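Local coordinates for protein CMP-sialic acid transporter 1 (Zea mays, PDB 6I1R) that probably carries CMP-sialic acid from the cytoplasm into the Golgi, in exchange for CMP, as a nucleotide-sugar transporter, at residues I37-V48 with V239-L248; L74-H85 with L172-L183. The protein carries 5 engineered substitutions. All coordinates share one frame; numbering follows the deposited sequence.

How the interactions relate
Both contacts lie within one nucleotide-sugar transporter fold and join helices far apart in the chain. From the N terminus, helix 37-59 comes first; its segment 37-48 pairs with segment 239-248 of helix 234-256. Interaction 1 therefore closes a loop of 190 residues. Interaction 2 is nested within it: segment 74-85 meets segment 172-183, tying helix 76-92 to helix 160-186. The contact centres are about 17 Å apart. The nearest atoms are about 6 Å apart, so the two do not touch. Bound CMP is common to both and touches segments 37-48 and 74-85.

Interaction 1 (I37-V48 with V239-L248); sequences IPFLAELFKLSV and VVFNLGSTGL. With C5P (cytidine-5'-monophosphate), chain D.
K45 lies among L243, G244, G247 and L248 as a knob in a hole. Its chain, bent at chi2 and chi3, runs over the two glycines. K45 CG is 3.4 Å from G244 O. K45 NZ is 3.6 Å from G247 CA. The missing side chain at G247 makes room for K45 NZ, and at G244 for the F44 ring.

At the polar end, K45 NZ makes a salt bridge with E42 OE2 at 3.2 Å, weak as a hydrogen bond. It also donates to a water that donates to G247 O, linking the helices. P38, E42 and K45 belong to the CMP pocket, and K45 NZ is 3.8 Å from phosphate atom O3P. The lysine charge probably offsets the neighbouring carboxylate and phosphate.

The aromatic part is F44. With CG anti to the backbone N (chi1 174°), its ring reaches G244. F44 CD2 is 3.5 Å from G244 CA. The ring also meets the F241 ring obliquely, the planes at 46°.

Apolar contacts fill the rest. I37 splits its branches: CD1 meets V239 CG2 at 3.7 Å, while CG2 meets L243 CD2. A41 CB packs on L243, and L40 CB on V240 CG1. V48 CG1 touches L248 CD1.

Both segments lie in predicted transmembrane helices; their crossing sets pocket residue K45 against helix 234-256. The helices cross at -53°, with axes 8.2 Å apart; A41 and G244 form the close point. Helix 191-216 flanks the polar side through Y199, which touches E42 and K45. Helix 3-24 packs on N242 and T246 of helix 234-256.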
loop_
_atom_site.group_PDB
_atom_site.type_symbol
_atom_site.label_atom_id
_atom_site.label_comp_id
_atom_site.label_asym_id
_atom_site.label_seq_id
_atom_site.Cartn_x
_atom_site.Cartn_y
_atom_site.Cartn_z
ATOM N N ILE B 37 4.606 2.234 12.661
ATOM C CA ILE B 37 3.754 1.619 13.693
ATOM C C ILE B 37 4.598 0.730 14.617
ATOM O O ILE B 37 4.450 0.818 15.835
ATOM C CB ILE B 37 2.565 0.858 13.067
ATOM C CG1 ILE B 37 1.430 1.825 12.723
ATOM C CG2 ILE B 37 2.090 -0.275 13.971
ATOM C CD1 ILE B 37 0.249 1.180 12.051
ATOM N N PRO B 38 5.473 -0.129 14.056
ATOM C CA PRO B 38 6.308 -1.001 14.898
ATOM C C PRO B 38 7.159 -0.213 15.907
ATOM O O PRO B 38 7.431 -0.713 16.997
ATOM C CB PRO B 38 7.220 -1.757 13.923
ATOM C CG PRO B 38 6.443 -1.748 12.640
ATOM C CD PRO B 38 5.766 -0.395 12.642
ATOM N N PHE B 39 7.565 0.999 15.531
ATOM C CA PHE B 39 8.318 1.887 16.419
ATOM C C PHE B 39 7.427 2.321 17.591
ATOM O O PHE B 39 7.806 2.166 18.752
ATOM C CB PHE B 39 8.857 3.085 15.632
ATOM C CG PHE B 39 9.533 4.149 16.461
ATOM C CD1 PHE B 39 10.856 4.011 16.857
ATOM C CD2 PHE B 39 8.850 5.297 16.830
ATOM C CE1 PHE B 39 11.476 4.995 17.613
ATOM C CE2 PHE B 39 9.472 6.281 17.585
ATOM C CZ PHE B 39 10.782 6.128 17.975
ATOM N N LEU B 40 6.245 2.851 17.276
ATOM C CA LEU B 40 5.288 3.287 18.301
ATOM C C LEU B 40 4.821 2.087 19.132
ATOM O O LEU B 40 4.602 2.217 20.335
ATOM C CB LEU B 40 4.090 3.974 17.636
ATOM C CG LEU B 40 4.381 5.276 16.889
ATOM C CD1 LEU B 40 3.084 5.940 16.456
ATOM C CD2 LEU B 40 5.206 6.231 17.740
ATOM N N ALA B 41 4.660 0.932 18.489
ATOM C CA ALA B 41 4.217 -0.280 19.180
ATOM C C ALA B 41 5.268 -0.704 20.212
ATOM O O ALA B 41 4.915 -1.092 21.322
ATOM C CB ALA B 41 3.942 -1.381 18.185
ATOM N N GLU B 42 6.546 -0.622 19.844
ATOM C CA GLU B 42 7.641 -0.958 20.760
ATOM C C GLU B 42 7.702 0.074 21.892
ATOM O O GLU B 42 7.864 -0.288 23.058
ATOM C CB GLU B 42 8.981 -1.016 20.022
ATOM C CG GLU B 42 9.236 -2.338 19.318
ATOM C CD GLU B 42 9.421 -3.526 20.244
ATOM O OE1 GLU B 42 10.578 -3.821 20.604
ATOM O OE2 GLU B 42 8.405 -4.155 20.602
ATOM N N LEU B 43 7.569 1.352 21.541
ATOM C CA LEU B 43 7.611 2.431 22.531
ATOM C C LEU B 43 6.515 2.203 23.583
ATOM O O LEU B 43 6.744 2.401 24.777
ATOM C CB LEU B 43 7.440 3.782 21.825
ATOM C CG LEU B 43 8.229 4.945 22.425
ATOM C CD1 LEU B 43 9.724 4.752 22.215
ATOM C CD2 LEU B 43 7.777 6.270 21.831
ATOM N N PHE B 44 5.341 1.772 23.126
ATOM C CA PHE B 44 4.213 1.444 24.008
ATOM C C PHE B 44 4.606 0.313 24.969
ATOM O O PHE B 44 4.332 0.401 26.164
ATOM C CB PHE B 44 2.983 1.076 23.172
ATOM C CG PHE B 44 1.791 0.575 23.951
ATOM C CD1 PHE B 44 0.851 1.457 24.459
ATOM C CD2 PHE B 44 1.599 -0.783 24.157
ATOM C CE1 PHE B 44 -0.248 0.994 25.166
ATOM C CE2 PHE B 44 0.500 -1.246 24.865
ATOM C CZ PHE B 44 -0.422 -0.356 25.368
ATOM N N LYS B 45 5.241 -0.737 24.451
ATOM C CA LYS B 45 5.623 -1.901 25.265
ATOM C C LYS B 45 6.749 -1.521 26.235
ATOM O O LYS B 45 6.731 -1.933 27.399
ATOM C CB LYS B 45 6.057 -3.068 24.372
ATOM C CG LYS B 45 4.924 -3.750 23.614
ATOM C CD LYS B 45 5.273 -4.143 22.190
ATOM C CE LYS B 45 5.912 -5.507 22.069
ATOM N NZ LYS B 45 5.840 -6.019 20.679
ATOM N N LEU B 46 7.724 -0.754 25.748
ATOM C CA LEU B 46 8.863 -0.331 26.566
ATOM C C LEU B 46 8.379 0.532 27.737
ATOM O O LEU B 46 8.865 0.382 28.859
ATOM C CB LEU B 46 9.858 0.444 25.695
ATOM C CG LEU B 46 10.924 1.235 26.455
ATOM C CD1 LEU B 46 11.807 0.309 27.276
ATOM C CD2 LEU B 46 11.764 2.067 25.500
ATOM N N SER B 47 7.444 1.442 27.468
ATOM C CA SER B 47 7.009 2.412 28.474
ATOM C C SER B 47 5.961 1.792 29.411
ATOM O O SER B 47 5.841 2.223 30.557
ATOM C CB SER B 47 6.505 3.682 27.829
ATOM O OG SER B 47 5.201 3.511 27.297
ATOM N N VAL B 48 5.212 0.794 28.939
ATOM C CA VAL B 48 4.237 0.097 29.795
ATOM C C VAL B 48 4.980 -0.907 30.690
ATOM O O VAL B 48 4.563 -1.154 31.824
ATOM C CB VAL B 48 3.124 -0.578 28.966
ATOM C CG1 VAL B 48 2.422 -1.697 29.723
ATOM C CG2 VAL B 48 2.106 0.438 28.472
ATOM N N VAL B 239 -4.540 0.046 16.452
ATOM C CA VAL B 239 -3.679 -1.101 16.112
ATOM C C VAL B 239 -2.318 -0.922 16.800
ATOM O O VAL B 239 -1.677 -1.916 17.128
ATOM C CB VAL B 239 -3.520 -1.334 14.591
ATOM C CG1 VAL B 239 -4.726 -0.860 13.793
ATOM C CG2 VAL B 239 -2.244 -0.728 14.026
ATOM N N VAL B 240 -1.878 0.320 17.016
ATOM C CA VAL B 240 -0.614 0.564 17.725
ATOM C C VAL B 240 -0.729 -0.018 19.139
ATOM O O VAL B 240 0.172 -0.725 19.597
ATOM C CB VAL B 240 -0.240 2.060 17.762
ATOM C CG1 VAL B 240 0.891 2.341 18.742
ATOM C CG2 VAL B 240 0.119 2.587 16.381
ATOM N N PHE B 241 -1.835 0.285 19.813
ATOM C CA PHE B 241 -2.096 -0.260 21.145
ATOM C C PHE B 241 -2.285 -1.778 21.053
ATOM O O PHE B 241 -1.718 -2.526 21.850
ATOM C CB PHE B 241 -3.322 0.404 21.781
ATOM C CG PHE B 241 -3.185 1.877 22.080
ATOM C CD1 PHE B 241 -1.966 2.426 22.454
ATOM C CD2 PHE B 241 -4.290 2.715 22.018
ATOM C CE1 PHE B 241 -1.851 3.778 22.739
ATOM C CE2 PHE B 241 -4.173 4.067 22.303
ATOM C CZ PHE B 241 -2.954 4.596 22.662
ATOM N N ASN B 242 -3.063 -2.221 20.070
ATOM C CA ASN B 242 -3.376 -3.634 19.922
ATOM C C ASN B 242 -2.098 -4.439 19.647
ATOM O O ASN B 242 -1.966 -5.558 20.137
ATOM C CB ASN B 242 -4.406 -3.879 18.818
ATOM C CG ASN B 242 -5.235 -5.119 19.076
ATOM O OD1 ASN B 242 -6.383 -5.197 18.651
ATOM N ND2 ASN B 242 -4.675 -6.076 19.797
ATOM N N LEU B 243 -1.177 -3.874 18.868
ATOM C CA LEU B 243 0.088 -4.540 18.528
ATOM C C LEU B 243 1.015 -4.542 19.752
ATOM O O LEU B 243 1.789 -5.483 19.960
ATOM C CB LEU B 243 0.729 -3.813 17.340
ATOM C CG LEU B 243 2.022 -4.416 16.791
ATOM C CD1 LEU B 243 1.881 -5.913 16.554
ATOM C CD2 LEU B 243 2.437 -3.714 15.506
ATOM N N GLY B 244 0.934 -3.482 20.548
ATOM C CA GLY B 244 1.616 -3.427 21.829
ATOM C C GLY B 244 1.094 -4.482 22.790
ATOM O O GLY B 244 1.871 -5.218 23.399
ATOM N N SER B 245 -0.230 -4.555 22.910
ATOM C CA SER B 245 -0.891 -5.499 23.812
ATOM C C SER B 245 -0.416 -6.928 23.526
ATOM O O SER B 245 0.161 -7.580 24.395
ATOM C CB SER B 245 -2.391 -5.397 23.698
ATOM O OG SER B 245 -2.839 -4.088 24.015
ATOM N N THR B 246 -0.639 -7.390 22.298
ATOM C CA THR B 246 -0.333 -8.777 21.932
ATOM C C THR B 246 1.152 -9.063 22.194
ATOM O O THR B 246 1.499 -10.143 22.666
ATOM C CB THR B 246 -0.736 -9.076 20.481
ATOM O OG1 THR B 246 -0.120 -8.115 19.622
ATOM C CG2 THR B 246 -2.236 -9.056 20.273
ATOM N N GLY B 247 2.011 -8.082 21.921
ATOM C CA GLY B 247 3.451 -8.216 22.127
ATOM C C GLY B 247 3.827 -8.425 23.588
ATOM O O GLY B 247 4.819 -9.095 23.877
ATOM N N LEU B 248 3.060 -7.845 24.512
ATOM C CA LEU B 248 3.300 -8.056 25.949
ATOM C C LEU B 248 2.877 -9.479 26.334
ATOM O O LEU B 248 3.516 -10.118 27.178
ATOM C CB LEU B 248 2.525 -7.018 26.770
ATOM C CG LEU B 248 3.032 -5.577 26.683
ATOM C CD1 LEU B 248 2.110 -4.638 27.445
ATOM C CD2 LEU B 248 4.458 -5.461 27.204
HETATM O O3P C5P D . 8.658 -6.178 18.169
HETATM P P C5P D . 9.377 -6.432 16.866
HETATM O O1P C5P D . 9.606 -7.891 16.555
HETATM O O2P C5P D . 8.863 -5.620 15.701
HETATM O "O5'" C5P D . 10.858 -5.853 17.122
HETATM C "C5'" C5P D . 11.342 -4.743 16.367
HETATM C "C4'" C5P D . 12.582 -5.162 15.588
HETATM O "O4'" C5P D . 12.201 -5.622 14.289
HETATM C "C3'" C5P D . 13.543 -3.996 15.410
HETATM O "O3'" C5P D . 14.775 -4.276 16.088
HETATM C "C2'" C5P D . 13.723 -3.821 13.908
HETATM O "O2'" C5P D . 15.085 -3.980 13.489
HETATM C "C1'" C5P D . 12.857 -4.886 13.251
HETATM N N1 C5P D . 11.864 -4.251 12.383
HETATM C C2 C5P D . 12.273 -3.625 11.187
HETATM N N3 C5P D . 11.363 -3.037 10.381
HETATM C C4 C5P D . 10.054 -3.042 10.714
HETATM C C5 C5P D . 9.637 -3.655 11.890
HETATM C C6 C5P D . 10.571 -4.261 12.721
HETATM O O2 C5P D . 13.483 -3.615 10.872
HETATM N N4 C5P D . 9.146 -2.450 9.900
HETATM O O HOH W 1 6.865 -8.400 21.671
#

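Interaction 2 (L74-H85 with L172-L183); sequences LYVVPSVIYLIH and LSALAGVYTEYL. With C5P (cytidine-5'-monophosphate), chain D.
Helix 76-85 runs nearly antiparallel to helix 172-183, at 169° with axes 9.0 Å apart, and the backbones come close where P78 faces A176. A176 CB sits over one face of the Y82 ring in a CH-pi contact, 3.8 Å from its centroid. Phosphate atom O1P of CMP lies over the centre of the opposite face of Y82, 3.2 Å above the ring plane. The Y82 ring thus lies between A176 and the phosphate.

I81 packs beside it, against A176 and L175. I81 CG2 meets A176 CB at 3.7 Å, and I81 CD1 meets L175 CG. Both segments are predicted to be transmembrane, so this is a helix pair of the membrane bundle, in a family of the DMT clan. S79, Y82 and L83 of helix 76-85 line the CMP pocket. Helix 172-183 thus backs the pocket wall.

At the other end Y179 takes V77 CG1 over one ring face, 4.0 Å from the centroid. Y182 CD2 lies over the opposite face. Y179 points its CG anti to the backbone N (chi1 -166°), and its OH reaches L74 CG at 3.5 Å. L183 CD1 lies over a face of the Y75 ring and also touches P78 CG. Near the C-terminal end of segment 74-85, H85 NE2 comes within 3.6 Å of S173 CB, while L172 CD1 touches I84 CG2.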
loop_
_atom_site.group_PDB
_atom_site.type_symbol
_atom_site.label_atom_id
_atom_site.label_comp_id
_atom_site.label_asym_id
_atom_site.label_seq_id
_atom_site.Cartn_x
_atom_site.Cartn_y
_atom_site.Cartn_z
ATOM N N LEU B 74 22.672 -9.451 25.828
ATOM C CA LEU B 74 22.081 -10.570 25.077
ATOM C C LEU B 74 20.699 -10.192 24.519
ATOM O O LEU B 74 20.216 -10.848 23.597
ATOM C CB LEU B 74 21.985 -11.805 25.982
ATOM C CG LEU B 74 23.104 -12.831 25.812
ATOM C CD1 LEU B 74 24.462 -12.218 26.117
ATOM C CD2 LEU B 74 22.855 -14.047 26.692
ATOM N N TYR B 75 20.070 -9.144 25.050
ATOM C CA TYR B 75 18.741 -8.731 24.578
ATOM C C TYR B 75 18.844 -7.998 23.232
ATOM O O TYR B 75 17.814 -7.648 22.649
ATOM C CB TYR B 75 18.040 -7.879 25.640
ATOM C CG TYR B 75 17.587 -8.656 26.850
ATOM C CD1 TYR B 75 18.442 -8.880 27.918
ATOM C CD2 TYR B 75 16.308 -9.182 26.926
ATOM C CE1 TYR B 75 18.036 -9.596 29.033
ATOM C CE2 TYR B 75 15.885 -9.900 28.033
ATOM C CZ TYR B 75 16.753 -10.109 29.091
ATOM O OH TYR B 75 16.349 -10.818 30.185
ATOM N N VAL B 76 20.060 -7.779 22.731
ATOM C CA VAL B 76 20.254 -7.158 21.414
ATOM C C VAL B 76 19.840 -8.165 20.331
ATOM O O VAL B 76 19.228 -7.790 19.330
ATOM C CB VAL B 76 21.712 -6.694 21.201
ATOM C CG1 VAL B 76 21.893 -5.999 19.858
ATOM C CG2 VAL B 76 22.214 -5.793 22.321
ATOM N N VAL B 77 20.153 -9.439 20.564
ATOM C CA VAL B 77 20.144 -10.467 19.514
ATOM C C VAL B 77 18.782 -10.487 18.805
ATOM O O VAL B 77 18.738 -10.359 17.582
ATOM C CB VAL B 77 20.533 -11.852 20.073
ATOM C CG1 VAL B 77 20.308 -12.967 19.060
ATOM C CG2 VAL B 77 21.972 -11.870 20.570
ATOM N N PRO B 78 17.669 -10.624 19.554
ATOM C CA PRO B 78 16.358 -10.659 18.884
ATOM C C PRO B 78 16.172 -9.510 17.881
ATOM O O PRO B 78 15.657 -9.729 16.784
ATOM C CB PRO B 78 15.328 -10.541 20.016
ATOM C CG PRO B 78 16.042 -11.121 21.203
ATOM C CD PRO B 78 17.481 -10.688 21.010
ATOM N N SER B 79 16.608 -8.310 18.258
ATOM C CA SER B 79 16.477 -7.128 17.401
ATOM C C SER B 79 17.350 -7.274 16.148
ATOM O O SER B 79 16.944 -6.850 15.064
ATOM C CB SER B 79 16.807 -5.865 18.156
ATOM O OG SER B 79 15.789 -5.556 19.097
ATOM N N VAL B 80 18.538 -7.861 16.295
ATOM C CA VAL B 80 19.431 -8.096 15.153
ATOM C C VAL B 80 18.779 -9.111 14.207
ATOM O O VAL B 80 18.827 -8.940 12.989
ATOM C CB VAL B 80 20.831 -8.565 15.599
ATOM C CG1 VAL B 80 21.624 -9.179 14.452
ATOM C CG2 VAL B 80 21.621 -7.436 16.243
ATOM N N ILE B 81 18.183 -10.161 14.768
ATOM C CA ILE B 81 17.514 -11.181 13.959
ATOM C C ILE B 81 16.349 -10.523 13.210
ATOM O O ILE B 81 16.218 -10.677 11.997
ATOM C CB ILE B 81 17.033 -12.372 14.818
ATOM C CG1 ILE B 81 18.187 -13.078 15.537
ATOM C CG2 ILE B 81 16.229 -13.349 13.971
ATOM C CD1 ILE B 81 17.747 -13.966 16.680
ATOM N N TYR B 82 15.522 -9.782 13.945
ATOM C CA TYR B 82 14.319 -9.167 13.378
ATOM C C TYR B 82 14.693 -8.158 12.284
ATOM O O TYR B 82 13.955 -8.010 11.310
ATOM C CB TYR B 82 13.473 -8.507 14.473
ATOM C CG TYR B 82 12.559 -9.441 15.227
ATOM C CD1 TYR B 82 11.671 -10.269 14.557
ATOM C CD2 TYR B 82 12.557 -9.482 16.613
ATOM C CE1 TYR B 82 10.824 -11.127 15.238
ATOM C CE2 TYR B 82 11.714 -10.333 17.311
ATOM C CZ TYR B 82 10.843 -11.158 16.621
ATOM O OH TYR B 82 10.007 -11.999 17.297
ATOM N N LEU B 83 15.822 -7.468 12.448
ATOM C CA LEU B 83 16.325 -6.534 11.430
ATOM C C LEU B 83 16.650 -7.306 10.147
ATOM O O LEU B 83 16.222 -6.927 9.054
ATOM C CB LEU B 83 17.573 -5.827 11.974
ATOM C CG LEU B 83 18.247 -4.834 11.027
ATOM C CD1 LEU B 83 17.483 -3.519 10.984
ATOM C CD2 LEU B 83 19.693 -4.594 11.434
ATOM N N ILE B 84 17.416 -8.382 10.302
ATOM C CA ILE B 84 17.832 -9.221 9.177
ATOM C C ILE B 84 16.580 -9.833 8.535
ATOM O O ILE B 84 16.447 -9.863 7.311
ATOM C CB ILE B 84 18.841 -10.294 9.641
ATOM C CG1 ILE B 84 20.145 -9.666 10.143
ATOM C CG2 ILE B 84 19.104 -11.313 8.540
ATOM C CD1 ILE B 84 20.925 -10.544 11.096
ATOM N N HIS B 85 15.662 -10.290 9.381
ATOM C CA HIS B 85 14.393 -10.861 8.942
ATOM C C HIS B 85 13.647 -9.883 8.025
ATOM O O HIS B 85 13.178 -10.278 6.966
ATOM C CB HIS B 85 13.542 -11.253 10.156
ATOM C CG HIS B 85 12.263 -11.931 9.797
ATOM N ND1 HIS B 85 11.053 -11.276 9.810
ATOM C CD2 HIS B 85 12.002 -13.204 9.429
ATOM C CE1 HIS B 85 10.099 -12.121 9.466
ATOM N NE2 HIS B 85 10.656 -13.299 9.209
ATOM N N LEU B 172 14.678 -17.614 10.544
ATOM C CA LEU B 172 15.013 -16.417 11.319
ATOM C C LEU B 172 13.840 -16.056 12.241
ATOM O O LEU B 172 14.035 -15.812 13.434
ATOM C CB LEU B 172 15.334 -15.266 10.360
ATOM C CG LEU B 172 16.622 -15.425 9.551
ATOM C CD1 LEU B 172 16.639 -14.473 8.367
ATOM C CD2 LEU B 172 17.846 -15.212 10.428
ATOM N N SER B 173 12.634 -16.023 11.679
ATOM C CA SER B 173 11.421 -15.762 12.457
ATOM C C SER B 173 11.400 -16.656 13.701
ATOM O O SER B 173 11.251 -16.174 14.825
ATOM C CB SER B 173 10.185 -15.966 11.621
ATOM O OG SER B 173 9.013 -15.876 12.419
ATOM N N ALA B 174 11.560 -17.957 13.475
ATOM C CA ALA B 174 11.579 -18.946 14.550
ATOM C C ALA B 174 12.730 -18.652 15.520
ATOM O O ALA B 174 12.528 -18.625 16.733
ATOM C CB ALA B 174 11.699 -20.333 13.968
ATOM N N LEU B 175 13.924 -18.429 14.975
ATOM C CA LEU B 175 15.121 -18.200 15.793
ATOM C C LEU B 175 14.878 -17.032 16.759
ATOM O O LEU B 175 15.240 -17.117 17.934
ATOM C CB LEU B 175 16.316 -17.923 14.875
ATOM C CG LEU B 175 17.643 -17.636 15.578
ATOM C CD1 LEU B 175 18.062 -18.804 16.456
ATOM C CD2 LEU B 175 18.731 -17.313 14.565
ATOM N N ALA B 176 14.257 -15.963 16.262
ATOM C CA ALA B 176 13.975 -14.775 17.074
ATOM C C ALA B 176 13.122 -15.162 18.286
ATOM O O ALA B 176 13.494 -14.889 19.432
ATOM C CB ALA B 176 13.283 -13.727 16.236
ATOM N N GLY B 177 11.986 -15.797 18.016
ATOM C CA GLY B 177 11.067 -16.229 19.062
ATOM C C GLY B 177 11.719 -17.201 20.030
ATOM O O GLY B 177 11.585 -17.058 21.244
ATOM N N VAL B 178 12.431 -18.191 19.497
ATOM C CA VAL B 178 13.051 -19.218 20.341
ATOM C C VAL B 178 14.154 -18.573 21.190
ATOM O O VAL B 178 14.299 -18.925 22.362
ATOM C CB VAL B 178 13.567 -20.417 19.515
ATOM C CG1 VAL B 178 14.854 -21.010 20.074
ATOM C CG2 VAL B 178 12.501 -21.497 19.388
ATOM N N TYR B 179 14.915 -17.636 20.628
ATOM C CA TYR B 179 15.976 -17.007 21.410
ATOM C C TYR B 179 15.369 -16.142 22.522
ATOM O O TYR B 179 15.925 -16.073 23.616
ATOM C CB TYR B 179 16.922 -16.170 20.547
ATOM C CG TYR B 179 18.190 -15.798 21.274
ATOM C CD1 TYR B 179 19.203 -16.727 21.446
ATOM C CD2 TYR B 179 18.360 -14.543 21.836
ATOM C CE1 TYR B 179 20.366 -16.413 22.129
ATOM C CE2 TYR B 179 19.515 -14.212 22.526
ATOM C CZ TYR B 179 20.523 -15.150 22.671
ATOM O OH TYR B 179 21.668 -14.840 23.347
ATOM N N THR B 180 14.241 -15.492 22.241
ATOM C CA THR B 180 13.553 -14.682 23.248
ATOM C C THR B 180 13.193 -15.567 24.449
ATOM O O THR B 180 13.520 -15.231 25.588
ATOM C CB THR B 180 12.328 -13.978 22.649
ATOM O OG1 THR B 180 12.780 -13.156 21.571
ATOM C CG2 THR B 180 11.577 -13.130 23.652
ATOM N N GLU B 181 12.545 -16.701 24.183
ATOM C CA GLU B 181 12.177 -17.656 25.236
ATOM C C GLU B 181 13.416 -18.011 26.065
ATOM O O GLU B 181 13.359 -18.043 27.298
ATOM C CB GLU B 181 11.559 -18.921 24.636
ATOM C CG GLU B 181 11.189 -19.965 25.677
ATOM C CD GLU B 181 10.151 -20.984 25.238
ATOM O OE1 GLU B 181 9.759 -20.961 24.053
ATOM O OE2 GLU B 181 9.741 -21.805 26.080
ATOM N N TYR B 182 14.524 -18.283 25.377
ATOM C CA TYR B 182 15.789 -18.569 26.048
ATOM C C TYR B 182 16.089 -17.447 27.051
ATOM O O TYR B 182 16.324 -17.725 28.225
ATOM C CB TYR B 182 16.914 -18.763 25.025
ATOM C CG TYR B 182 18.310 -18.603 25.572
ATOM C CD1 TYR B 182 18.846 -19.532 26.449
ATOM C CD2 TYR B 182 19.101 -17.525 25.210
ATOM C CE1 TYR B 182 20.129 -19.394 26.956
ATOM C CE2 TYR B 182 20.386 -17.371 25.707
ATOM C CZ TYR B 182 20.902 -18.308 26.584
ATOM O OH TYR B 182 22.165 -18.166 27.080
ATOM N N LEU B 183 16.033 -16.196 26.595
ATOM C CA LEU B 183 16.388 -15.046 27.438
ATOM C C LEU B 183 15.470 -14.974 28.667
ATOM O O LEU B 183 15.959 -14.794 29.783
ATOM C CB LEU B 183 16.306 -13.751 26.620
ATOM C CG LEU B 183 17.389 -13.554 25.559
ATOM C CD1 LEU B 183 17.235 -12.203 24.877
ATOM C CD2 LEU B 183 18.783 -13.689 26.153
HETATM O O3P C5P D . 8.658 -6.178 18.169
HETATM P P C5P D . 9.377 -6.432 16.866
HETATM O O1P C5P D . 9.606 -7.891 16.555
HETATM O O2P C5P D . 8.863 -5.620 15.701
HETATM O "O5'" C5P D . 10.858 -5.853 17.122
HETATM C "C5'" C5P D . 11.342 -4.743 16.367
HETATM C "C4'" C5P D . 12.582 -5.162 15.588
HETATM O "O4'" C5P D . 12.201 -5.622 14.289
HETATM C "C3'" C5P D . 13.543 -3.996 15.410
HETATM O "O3'" C5P D . 14.775 -4.276 16.088
HETATM C "C2'" C5P D . 13.723 -3.821 13.908
HETATM O "O2'" C5P D . 15.085 -3.980 13.489
HETATM C "C1'" C5P D . 12.857 -4.886 13.251
HETATM N N1 C5P D . 11.864 -4.251 12.383
HETATM C C2 C5P D . 12.273 -3.625 11.187
HETATM N N3 C5P D . 11.363 -3.037 10.381
HETATM C C4 C5P D . 10.054 -3.042 10.714
HETATM C C5 C5P D . 9.637 -3.655 11.890
HETATM C C6 C5P D . 10.571 -4.261 12.721
HETATM O O2 C5P D . 13.483 -3.615 10.872
HETATM N N4 C5P D . 9.146 -2.450 9.900
#